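Local coordinates for protein Pre-mRNA-processing-splicing factor 8 (Cryptococcus gattii serotype B, PDB 6MWY) that contains an intein, a protein-splicing element that probably excises itself from the precursor of this splicing factor and joins the flanking segments, at residues Thr49-Ala54 against Tyr203-Tyr208; Lys94-Glu99 against Leu177-Ser182; Leu109-Glu114 against Tyr155-Ser160. One frame throughout, in Å; residues are numbered along the deposited sequence.

Contact 1. Residues Thr49-Ala54 against Tyr203-Tyr208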
loop_
_atom_site.group_PDB
_atom_site.type_symbol
_atom_site.label_atom_id
_atom_site.label_comp_id
_atom_site.label_asym_id
_atom_site.label_seq_id
_atom_site.Cartn_x
_atom_site.Cartn_y
_atom_site.Cartn_z
ATOM N N THR A 49 6.564 2.210 -8.104
ATOM C CA THR A 49 5.446 2.807 -7.390
ATOM C C THR A 49 5.805 4.218 -6.948
ATOM O O THR A 49 6.874 4.448 -6.376
ATOM C CB THR A 49 5.084 1.949 -6.178
ATOM O OG1 THR A 49 4.922 0.587 -6.592
ATOM C CG2 THR A 49 3.797 2.440 -5.535
ATOM N N ARG A 50 4.916 5.166 -7.217
ATOM C CA ARG A 50 5.159 6.569 -6.913
ATOM C C ARG A 50 4.438 6.930 -5.619
ATOM O O ARG A 50 3.229 6.705 -5.491
ATOM C CB ARG A 50 4.705 7.455 -8.074
ATOM C CG ARG A 50 5.496 7.243 -9.368
ATOM C CD ARG A 50 4.580 7.136 -10.580
ATOM N NE ARG A 50 3.571 8.190 -10.597
ATOM C CZ ARG A 50 2.376 8.064 -11.162
ATOM N NH1 ARG A 50 2.038 6.926 -11.754
ATOM N NH2 ARG A 50 1.516 9.073 -11.131
ATOM N N LEU A 51 5.187 7.462 -4.658
ATOM C CA LEU A 51 4.664 7.938 -3.386
ATOM C C LEU A 51 4.725 9.459 -3.351
ATOM O O LEU A 51 5.396 10.097 -4.166
ATOM C CB LEU A 51 5.457 7.349 -2.214
ATOM C CG LEU A 51 5.742 5.849 -2.306
ATOM C CD1 LEU A 51 6.636 5.395 -1.164
ATOM C CD2 LEU A 51 4.443 5.064 -2.327
ATOM N N LEU A 52 4.019 10.037 -2.384
ATOM C CA LEU A 52 3.975 11.481 -2.200
ATOM C C LEU A 52 4.992 11.894 -1.145
ATOM O O LEU A 52 5.019 11.327 -0.048
ATOM C CB LEU A 52 2.575 11.938 -1.788
ATOM C CG LEU A 52 1.463 11.806 -2.827
ATOM C CD1 LEU A 52 0.149 12.324 -2.270
ATOM C CD2 LEU A 52 1.836 12.557 -4.089
ATOM N N ARG A 53 5.828 12.875 -1.478
ATOM C CA ARG A 53 6.721 13.430 -0.477
ATOM C C ARG A 53 5.936 14.328 0.477
ATOM O O ARG A 53 4.731 14.546 0.322
ATOM C CB ARG A 53 7.856 14.215 -1.134
ATOM C CG ARG A 53 8.580 13.462 -2.238
ATOM C CD ARG A 53 9.623 14.346 -2.902
ATOM N NE ARG A 53 10.970 14.096 -2.398
ATOM C CZ ARG A 53 11.951 13.576 -3.128
ATOM N NH1 ARG A 53 11.736 13.262 -4.398
ATOM N NH2 ARG A 53 13.148 13.379 -2.592
ATOM N N ALA A 54 6.639 14.860 1.479
ATOM C CA ALA A 54 5.981 15.721 2.457
ATOM C C ALA A 54 5.462 17.004 1.820
ATOM O O ALA A 54 4.495 17.595 2.316
ATOM C CB ALA A 54 6.938 16.043 3.605
ATOM N N TYR A 203 1.288 6.119 5.050
ATOM C CA TYR A 203 1.760 7.098 4.086
ATOM C C TYR A 203 0.838 7.067 2.877
ATOM O O TYR A 203 -0.142 6.319 2.838
ATOM C CB TYR A 203 3.228 6.852 3.699
ATOM C CG TYR A 203 3.556 5.455 3.211
ATOM C CD1 TYR A 203 3.626 4.383 4.092
ATOM C CD2 TYR A 203 3.825 5.217 1.870
ATOM C CE1 TYR A 203 3.934 3.104 3.645
ATOM C CE2 TYR A 203 4.135 3.949 1.414
ATOM C CZ TYR A 203 4.189 2.898 2.304
ATOM O OH TYR A 203 4.500 1.638 1.839
ATOM N N LEU A 204 1.148 7.899 1.889
ATOM C CA LEU A 204 0.260 8.114 0.758
ATOM C C LEU A 204 0.956 7.790 -0.555
ATOM O O LEU A 204 2.097 8.203 -0.787
ATOM C CB LEU A 204 -0.249 9.557 0.730
ATOM C CG LEU A 204 -1.180 9.977 1.869
ATOM C CD1 LEU A 204 -1.747 11.362 1.610
ATOM C CD2 LEU A 204 -2.299 8.963 2.040
ATOM N N ARG A 205 0.257 7.048 -1.409
ATOM C CA ARG A 205 0.685 6.858 -2.785
ATOM C C ARG A 205 0.399 8.126 -3.591
ATOM O O ARG A 205 -0.235 9.066 -3.108
ATOM C CB ARG A 205 -0.012 5.640 -3.395
ATOM C CG ARG A 205 0.733 5.011 -4.565
ATOM C CD ARG A 205 0.128 3.688 -5.008
ATOM N NE ARG A 205 -1.265 3.811 -5.430
ATOM C CZ ARG A 205 -1.929 2.866 -6.090
ATOM N NH1 ARG A 205 -1.323 1.731 -6.413
ATOM N NH2 ARG A 205 -3.194 3.056 -6.432
ATOM N N HIS A 206 0.885 8.151 -4.838
ATOM C CA HIS A 206 0.700 9.329 -5.679
ATOM C C HIS A 206 -0.778 9.642 -5.874
ATOM O O HIS A 206 -1.163 10.813 -5.973
ATOM C CB HIS A 206 1.393 9.127 -7.027
ATOM C CG HIS A 206 0.745 8.090 -7.893
ATOM N ND1 HIS A 206 -0.342 8.365 -8.693
ATOM C CD2 HIS A 206 1.030 6.779 -8.079
ATOM C CE1 HIS A 206 -0.699 7.268 -9.338
ATOM N NE2 HIS A 206 0.117 6.293 -8.983
ATOM N N ASP A 207 -1.623 8.613 -5.929
ATOM C CA ASP A 207 -3.063 8.789 -6.043
ATOM C C ASP A 207 -3.749 8.907 -4.687
ATOM O O ASP A 207 -4.968 8.721 -4.602
ATOM C CB ASP A 207 -3.671 7.636 -6.844
ATOM C CG ASP A 207 -3.308 6.276 -6.280
ATOM O OD1 ASP A 207 -2.637 6.217 -5.230
ATOM O OD2 ASP A 207 -3.689 5.262 -6.901
ATOM N N TYR A 208 -2.989 9.202 -3.632
ATOM C CA TYR A 208 -3.483 9.370 -2.267
ATOM C C TYR A 208 -4.021 8.079 -1.665
ATOM O O TYR A 208 -4.741 8.120 -0.663
ATOM C CB TYR A 208 -4.546 10.473 -2.184
ATOM C CG TYR A 208 -3.963 11.862 -2.268
ATOM C CD1 TYR A 208 -3.646 12.431 -3.494
ATOM C CD2 TYR A 208 -3.717 12.599 -1.119
ATOM C CE1 TYR A 208 -3.104 13.701 -3.571
ATOM C CE2 TYR A 208 -3.177 13.868 -1.186
ATOM C CZ TYR A 208 -2.872 14.414 -2.413
ATOM O OH TYR A 208 -2.334 15.679 -2.479
#

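Contact 2. Residues Lys94-Glu99 against Leu177-Ser182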
loop_
_atom_site.group_PDB
_atom_site.type_symbol
_atom_site.label_atom_id
_atom_site.label_comp_id
_atom_site.label_asym_id
_atom_site.label_seq_id
_atom_site.Cartn_x
_atom_site.Cartn_y
_atom_site.Cartn_z
ATOM N N LYS A 94 -5.691 -5.780 -8.113
ATOM C CA LYS A 94 -6.463 -5.021 -9.089
ATOM C C LYS A 94 -7.672 -4.412 -8.392
ATOM O O LYS A 94 -8.599 -5.133 -7.998
ATOM C CB LYS A 94 -6.909 -5.912 -10.245
ATOM C CG LYS A 94 -5.925 -6.009 -11.388
ATOM C CD LYS A 94 -6.595 -6.628 -12.604
ATOM C CE LYS A 94 -5.742 -6.479 -13.851
ATOM N NZ LYS A 94 -4.466 -7.229 -13.730
ATOM N N ALA A 95 -7.651 -3.094 -8.236
ATOM C CA ALA A 95 -8.802 -2.315 -7.815
ATOM C C ALA A 95 -9.374 -1.566 -9.012
ATOM O O ALA A 95 -8.719 -1.401 -10.044
ATOM C CB ALA A 95 -8.420 -1.331 -6.706
ATOM N N ASP A 96 -10.616 -1.118 -8.868
ATOM C CA ASP A 96 -11.261 -0.386 -9.947
ATOM C C ASP A 96 -10.727 1.043 -10.019
ATOM O O ASP A 96 -10.225 1.599 -9.038
ATOM C CB ASP A 96 -12.780 -0.387 -9.764
ATOM C CG ASP A 96 -13.197 -0.067 -8.344
ATOM O OD1 ASP A 96 -12.308 0.070 -7.478
ATOM O OD2 ASP A 96 -14.416 0.045 -8.094
ATOM N N GLU A 97 -10.825 1.624 -11.218
ATOM C CA GLU A 97 -10.359 2.978 -11.513
ATOM C C GLU A 97 -8.860 3.143 -11.281
ATOM O O GLU A 97 -8.114 3.463 -12.213
ATOM C CB GLU A 97 -11.125 4.011 -10.682
ATOM C CG GLU A 97 -12.622 4.029 -10.922
ATOM C CD GLU A 97 -13.407 3.665 -9.680
ATOM O OE1 GLU A 97 -12.833 3.002 -8.792
ATOM O OE2 GLU A 97 -14.592 4.048 -9.586
ATOM N N LEU A 98 -8.412 2.927 -10.046
ATOM C CA LEU A 98 -7.043 3.249 -9.670
ATOM C C LEU A 98 -6.044 2.225 -10.202
ATOM O O LEU A 98 -6.392 1.085 -10.528
ATOM C CB LEU A 98 -6.916 3.343 -8.151
ATOM C CG LEU A 98 -7.268 4.699 -7.542
ATOM C CD1 LEU A 98 -6.795 4.747 -6.100
ATOM C CD2 LEU A 98 -6.682 5.850 -8.362
ATOM N N GLU A 99 -4.786 2.656 -10.284
ATOM C CA GLU A 99 -3.701 1.787 -10.719
ATOM C C GLU A 99 -3.518 0.643 -9.728
ATOM O O GLU A 99 -3.759 0.800 -8.527
ATOM C CB GLU A 99 -2.410 2.603 -10.851
ATOM C CG GLU A 99 -1.142 1.807 -11.092
ATOM C CD GLU A 99 0.105 2.639 -10.861
ATOM O OE1 GLU A 99 -0.034 3.832 -10.514
ATOM O OE2 GLU A 99 1.222 2.104 -11.022
ATOM N N LEU A 177 -13.958 5.157 -0.709
ATOM C CA LEU A 177 -13.776 3.713 -0.639
ATOM C C LEU A 177 -13.617 3.142 -2.041
ATOM O O LEU A 177 -14.204 3.650 -3.002
ATOM C CB LEU A 177 -14.950 3.034 0.076
ATOM C CG LEU A 177 -14.974 3.108 1.605
ATOM C CD1 LEU A 177 -13.594 2.800 2.170
ATOM C CD2 LEU A 177 -15.478 4.459 2.086
ATOM N N LEU A 178 -12.820 2.081 -2.151
ATOM C CA LEU A 178 -12.486 1.454 -3.422
ATOM C C LEU A 178 -12.582 -0.054 -3.258
ATOM O O LEU A 178 -12.010 -0.611 -2.316
ATOM C CB LEU A 178 -11.072 1.840 -3.871
ATOM C CG LEU A 178 -10.734 3.330 -3.833
ATOM C CD1 LEU A 178 -9.234 3.544 -3.709
ATOM C CD2 LEU A 178 -11.278 4.019 -5.071
ATOM N N HIS A 179 -13.292 -0.714 -4.166
ATOM C CA HIS A 179 -13.479 -2.155 -4.066
ATOM C C HIS A 179 -12.259 -2.893 -4.599
ATOM O O HIS A 179 -11.737 -2.566 -5.670
ATOM C CB HIS A 179 -14.729 -2.595 -4.826
ATOM C CG HIS A 179 -16.007 -2.105 -4.220
ATOM N ND1 HIS A 179 -16.470 -0.821 -4.402
ATOM C CD2 HIS A 179 -16.915 -2.726 -3.429
ATOM C CE1 HIS A 179 -17.611 -0.670 -3.751
ATOM N NE2 HIS A 179 -17.902 -1.811 -3.153
ATOM N N ILE A 180 -11.805 -3.886 -3.840
ATOM C CA ILE A 180 -10.769 -4.804 -4.301
ATOM C C ILE A 180 -11.432 -5.848 -5.193
ATOM O O ILE A 180 -12.272 -6.628 -4.734
ATOM C CB ILE A 180 -10.043 -5.462 -3.119
ATOM C CG1 ILE A 180 -9.393 -4.400 -2.232
ATOM C CG2 ILE A 180 -9.012 -6.469 -3.612
ATOM C CD1 ILE A 180 -8.778 -4.959 -0.963
HETATM N N MSE A 181 -11.065 -5.857 -6.469
HETATM C CA MSE A 181 -11.724 -6.728 -7.439
HETATM C C MSE A 181 -10.910 -7.978 -7.751
HETATM O O MSE A 181 -11.476 -9.015 -8.090
HETATM C CB MSE A 181 -12.010 -5.958 -8.730
HETATM C CG MSE A 181 -12.855 -4.713 -8.537
HETATM SE SE MSE A 181 -13.416 -3.922 -10.227
HETATM C CE MSE A 181 -11.682 -3.825 -11.118
ATOM N N SER A 182 -9.586 -7.886 -7.640
ATOM C CA SER A 182 -8.751 -9.048 -7.908
ATOM C C SER A 182 -7.460 -8.950 -7.110
ATOM O O SER A 182 -7.038 -7.864 -6.711
ATOM C CB SER A 182 -8.445 -9.183 -9.405
ATOM O OG SER A 182 -7.540 -10.248 -9.649
#

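Contact 3. Residues Leu109-Glu114 against Tyr155-Ser160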
loop_
_atom_site.group_PDB
_atom_site.type_symbol
_atom_site.label_atom_id
_atom_site.label_comp_id
_atom_site.label_asym_id
_atom_site.label_seq_id
_atom_site.Cartn_x
_atom_site.Cartn_y
_atom_site.Cartn_z
ATOM N N LEU A 109 -2.062 -4.400 4.349
ATOM C CA LEU A 109 -3.075 -3.566 3.725
ATOM C C LEU A 109 -3.919 -2.910 4.806
ATOM O O LEU A 109 -4.373 -3.582 5.743
ATOM C CB LEU A 109 -3.973 -4.395 2.806
ATOM C CG LEU A 109 -3.286 -5.259 1.750
ATOM C CD1 LEU A 109 -4.280 -6.227 1.126
ATOM C CD2 LEU A 109 -2.653 -4.377 0.692
ATOM N N SER A 110 -4.124 -1.601 4.668
ATOM C CA SER A 110 -5.042 -0.834 5.504
ATOM C C SER A 110 -6.364 -0.732 4.752
ATOM O O SER A 110 -6.483 0.029 3.788
ATOM C CB SER A 110 -4.458 0.540 5.807
ATOM O OG SER A 110 -3.280 0.428 6.587
ATOM N N LEU A 111 -7.361 -1.503 5.187
ATOM C CA LEU A 111 -8.623 -1.654 4.481
ATOM C C LEU A 111 -9.791 -1.269 5.387
ATOM O O LEU A 111 -9.645 -1.096 6.602
ATOM C CB LEU A 111 -8.797 -3.092 3.982
ATOM C CG LEU A 111 -7.650 -3.761 3.222
ATOM C CD1 LEU A 111 -8.030 -5.180 2.841
ATOM C CD2 LEU A 111 -7.285 -2.961 1.988
ATOM N N TYR A 112 -10.966 -1.144 4.771
ATOM C CA TYR A 112 -12.218 -0.958 5.484
ATOM C C TYR A 112 -13.102 -2.171 5.247
ATOM O O TYR A 112 -13.126 -2.725 4.145
ATOM C CB TYR A 112 -12.940 0.309 5.037
ATOM C CG TYR A 112 -12.529 1.541 5.801
ATOM C CD1 TYR A 112 -13.006 1.775 7.081
ATOM C CD2 TYR A 112 -11.663 2.472 5.242
ATOM C CE1 TYR A 112 -12.634 2.901 7.788
ATOM C CE2 TYR A 112 -11.284 3.602 5.939
ATOM C CZ TYR A 112 -11.774 3.811 7.211
ATOM O OH TYR A 112 -11.399 4.934 7.910
ATOM N N LYS A 113 -13.833 -2.574 6.279
ATOM C CA LYS A 113 -14.658 -3.770 6.235
ATOM C C LYS A 113 -16.101 -3.407 6.555
ATOM O O LYS A 113 -16.363 -2.541 7.398
ATOM C CB LYS A 113 -14.134 -4.826 7.215
ATOM C CG LYS A 113 -14.940 -6.114 7.262
ATOM C CD LYS A 113 -14.190 -7.200 8.023
ATOM C CE LYS A 113 -15.055 -8.432 8.261
ATOM N NZ LYS A 113 -14.369 -9.413 9.153
ATOM N N GLU A 114 -17.037 -4.071 5.875
ATOM C CA GLU A 114 -18.453 -3.752 6.005
ATOM C C GLU A 114 -18.989 -4.104 7.388
ATOM O O GLU A 114 -18.262 -4.648 8.226
ATOM C CB GLU A 114 -19.263 -4.492 4.940
ATOM C CG GLU A 114 -18.876 -4.173 3.505
ATOM C CD GLU A 114 -19.574 -5.087 2.516
ATOM O OE1 GLU A 114 -20.067 -6.148 2.952
ATOM O OE2 GLU A 114 -19.637 -4.750 1.316
ATOM N N TYR A 155 -14.225 -5.977 1.835
ATOM C CA TYR A 155 -13.100 -5.109 2.145
ATOM C C TYR A 155 -12.965 -4.006 1.105
ATOM O O TYR A 155 -13.364 -4.161 -0.051
ATOM C CB TYR A 155 -11.802 -5.910 2.228
ATOM C CG TYR A 155 -11.748 -6.843 3.414
ATOM C CD1 TYR A 155 -12.296 -8.115 3.343
ATOM C CD2 TYR A 155 -11.159 -6.448 4.607
ATOM C CE1 TYR A 155 -12.255 -8.970 4.425
ATOM C CE2 TYR A 155 -11.112 -7.296 5.695
ATOM C CZ TYR A 155 -11.662 -8.556 5.597
ATOM O OH TYR A 155 -11.619 -9.405 6.679
ATOM N N ARG A 156 -12.401 -2.881 1.535
ATOM C CA ARG A 156 -12.214 -1.733 0.664
ATOM C C ARG A 156 -10.846 -1.127 0.923
ATOM O O ARG A 156 -10.466 -0.926 2.079
ATOM C CB ARG A 156 -13.291 -0.662 0.894
ATOM C CG ARG A 156 -14.717 -1.169 0.951
ATOM C CD ARG A 156 -15.328 -1.327 -0.425
ATOM N NE ARG A 156 -16.728 -1.714 -0.308
ATOM C CZ ARG A 156 -17.145 -2.967 -0.169
ATOM N NH1 ARG A 156 -18.440 -3.226 -0.058
ATOM N NH2 ARG A 156 -16.267 -3.962 -0.146
ATOM N N LEU A 157 -10.111 -0.846 -0.149
ATOM C CA LEU A 157 -9.015 0.101 -0.045
ATOM C C LEU A 157 -9.596 1.505 0.106
ATOM O O LEU A 157 -10.776 1.744 -0.162
ATOM C CB LEU A 157 -8.107 0.015 -1.275
ATOM C CG LEU A 157 -7.266 -1.253 -1.473
ATOM C CD1 LEU A 157 -7.026 -1.529 -2.952
ATOM C CD2 LEU A 157 -5.935 -1.144 -0.741
ATOM N N PHE A 158 -8.768 2.445 0.552
ATOM C CA PHE A 158 -9.288 3.790 0.752
ATOM C C PHE A 158 -8.185 4.814 0.537
ATOM O O PHE A 158 -6.994 4.519 0.665
ATOM C CB PHE A 158 -9.928 3.946 2.141
ATOM C CG PHE A 158 -8.941 3.976 3.274
ATOM C CD1 PHE A 158 -8.347 2.811 3.730
ATOM C CD2 PHE A 158 -8.630 5.170 3.900
ATOM C CE1 PHE A 158 -7.446 2.842 4.779
ATOM C CE2 PHE A 158 -7.733 5.208 4.949
ATOM C CZ PHE A 158 -7.139 4.043 5.389
ATOM N N ARG A 159 -8.608 6.025 0.191
ATOM C CA ARG A 159 -7.712 7.140 -0.061
ATOM C C ARG A 159 -8.132 8.326 0.794
ATOM O O ARG A 159 -9.257 8.393 1.295
ATOM C CB ARG A 159 -7.718 7.542 -1.540
ATOM C CG ARG A 159 -9.093 7.900 -2.052
ATOM C CD ARG A 159 -9.033 9.012 -3.077
ATOM N NE ARG A 159 -8.412 8.581 -4.323
ATOM C CZ ARG A 159 -9.072 7.996 -5.317
ATOM N NH1 ARG A 159 -10.373 7.768 -5.209
ATOM N NH2 ARG A 159 -8.430 7.642 -6.418
ATOM N N SER A 160 -7.209 9.268 0.953
ATOM C CA SER A 160 -7.450 10.478 1.724
ATOM C C SER A 160 -7.695 11.643 0.774
ATOM O O SER A 160 -6.916 11.866 -0.159
ATOM C CB SER A 160 -6.268 10.782 2.646
ATOM O OG SER A 160 -6.555 11.885 3.487
#

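Contact 1. Residues Thr49-Ala54 against Tyr203-Tyr208
R50 reaches across to H206 and touches it at two places, with its CB and again with NE and the guanidinium. Its CB sits 3.7 Å from CD2 of H206. CG and CD form the link between the two, bent at chi2 (134°) and again at chi3, which brings NE near CD2 and folds CZ and both terminal nitrogens over one face of the imidazole. Guanidinium and ring are stacked, their centres 3.5 Å apart and their planes nearly parallel at 16°; NH1 lies by NE2 and NH2 above ND1. These nitrogen pairs are not hydrogen bonds: flat group meets flat group, and each keeps its edge for other partners. R50 NE makes a salt bridge to E58, while H206 NE2 bonds to E99. The pairing suits a long cationic arginine and a flat histidine at a partly exposed position.

Next to the stack the two backbones are joined on both sides of L51. H206 N donates to R50 O at 2.8 Å, and L52 N donates to L204 O at 3.1 Å in a nearly straight bond (167°). L51 and R205 form the single bridge between them. L52 points toward the other segment and packs against the type I turn R205-Y208: CD2 rests on CA of H206 at 3.8 Å, and CD1 stands over the centre of the Y208 ring, 3.7 Å from its centroid, as a CH-pi contact. A branched aliphatic chain can serve both neighbours at once. L51 CD1 lies 3.9 Å from Y203 CE2, and L211 of strand 210-212 packs on both residues. A strand near the amino end of the intein is thereby pinned to the turn before its last strand, as expected for the Hint fold, which brings the two ends of the intein together.

Contact 2. Residues Lys94-Glu99 against Leu177-Ser182
K94 O is gripped by two consecutive amides, M181 N at 3.0 Å and S182 N at 2.9 Å, both lying in its carbonyl plane. Two residues of strand 176-185 thus face a single residue of strand 91-95, which defines a classic beta bulge. The return bond runs from K94 N to S182 O at 2.9 Å, with the donor above the carbonyl plane. Around the bulge the antiparallel register slips by one: K94 pairs with S182, whereas A95 pairs with I180.

The side chains sort onto the two faces of the sheet. K94 and S182 share one, their CB atoms 3.7 Å apart, and the lysine chain leads away from its neighbour, a course that suits an exposed charged residue. A95 and I180 share the other face, where both are buried and I180 also packs on L111; a small apolar residue suits this place. Beyond A95 the 94-99 segment leaves the sheet and turns, and L98 comes back toward L178. Their CD1 atoms meet at 3.6 Å, the two chains crossing at about a right angle, and the L98 side chain also touches R205 and R159.

D96 has its CG between the backbone N and the carbonyl carbon (chi1 46°), which swings the carboxylate toward the backbone of H179. Its OD1 lies near H179 O, acceptor beside acceptor, so the two do not bond. The selenomethionine at M181 places SE 3.6 Å from D96 CB, and a bend at chi3 (-51°) then brings the terminal CE to 3.7 Å from D96 CA.

Contact 3. Residues Leu109-Glu114 against Tyr155-Ser160
This contact is an antiparallel strand pairing inside the six-stranded sheet, where 108-113 and 155-159 run side by side with strong twist, their directions 127° apart. Y112 and R156 form a hydrogen-bonded pair: Y112 N donates to R156 O and R156 N to Y112 O, each at 2.7 Å. K113 and Y155 follow as a non-hydrogen-bonded pair.

On the side of the sheet that carries Y112 and R156, the CE2 edge of Y112 points onto the ring face of F158, a T-shaped pair with centroids 4.8 Å apart and planes at 74°. F158 has its ring between the backbone N and the carbonyl carbon (chi1 72°), which turns the ring back toward the Y112 strand and brings its own edge to S110 O. R156 forms a salt bridge with E114, although the modelled separation is too short to be trusted. Its NH2 also bonds to Y155 O at 2.9 Å, from above the carbonyl plane, and to Q153 O, which probably helps to hold this buried guanidinium.

The opposite face carries L111, K113, Y155 and L157. L111 sends CD2 to L157 CD2 at 3.5 Å and CD1 to Y155 CD2 at 3.8 Å, while the aliphatic part of K113 runs alongside the tyrosine. Y155 continues toward the helices, its ring edge-to-face with F144 and its hydroxyl bonded to E151. Strand 135-140 flanks 108-113, and 176-185 flanks 155-159.

Overall arrangement
Contacts 2 and 3 belong to one six-stranded antiparallel sheet, their centres about 10 Å apart. Strand 155-159 lies next to 176-185, and the backbone bond from L178 N to L157 O links them directly. Contact 1, centred about 17 Å from the centre of contact 2 and 16 Å from that of contact 3, sits outside that sheet. Its turn nevertheless reaches both: R205 and H206 hold E99 of contact 2, and Y208 bonds to S160 of contact 3. Along the chain the three are nested, contact 3 within contact 2 and contact 2 within contact 1. This outermost closure joins the early and late parts of the chain, consistent with an intein that must bring its two splice junctions together.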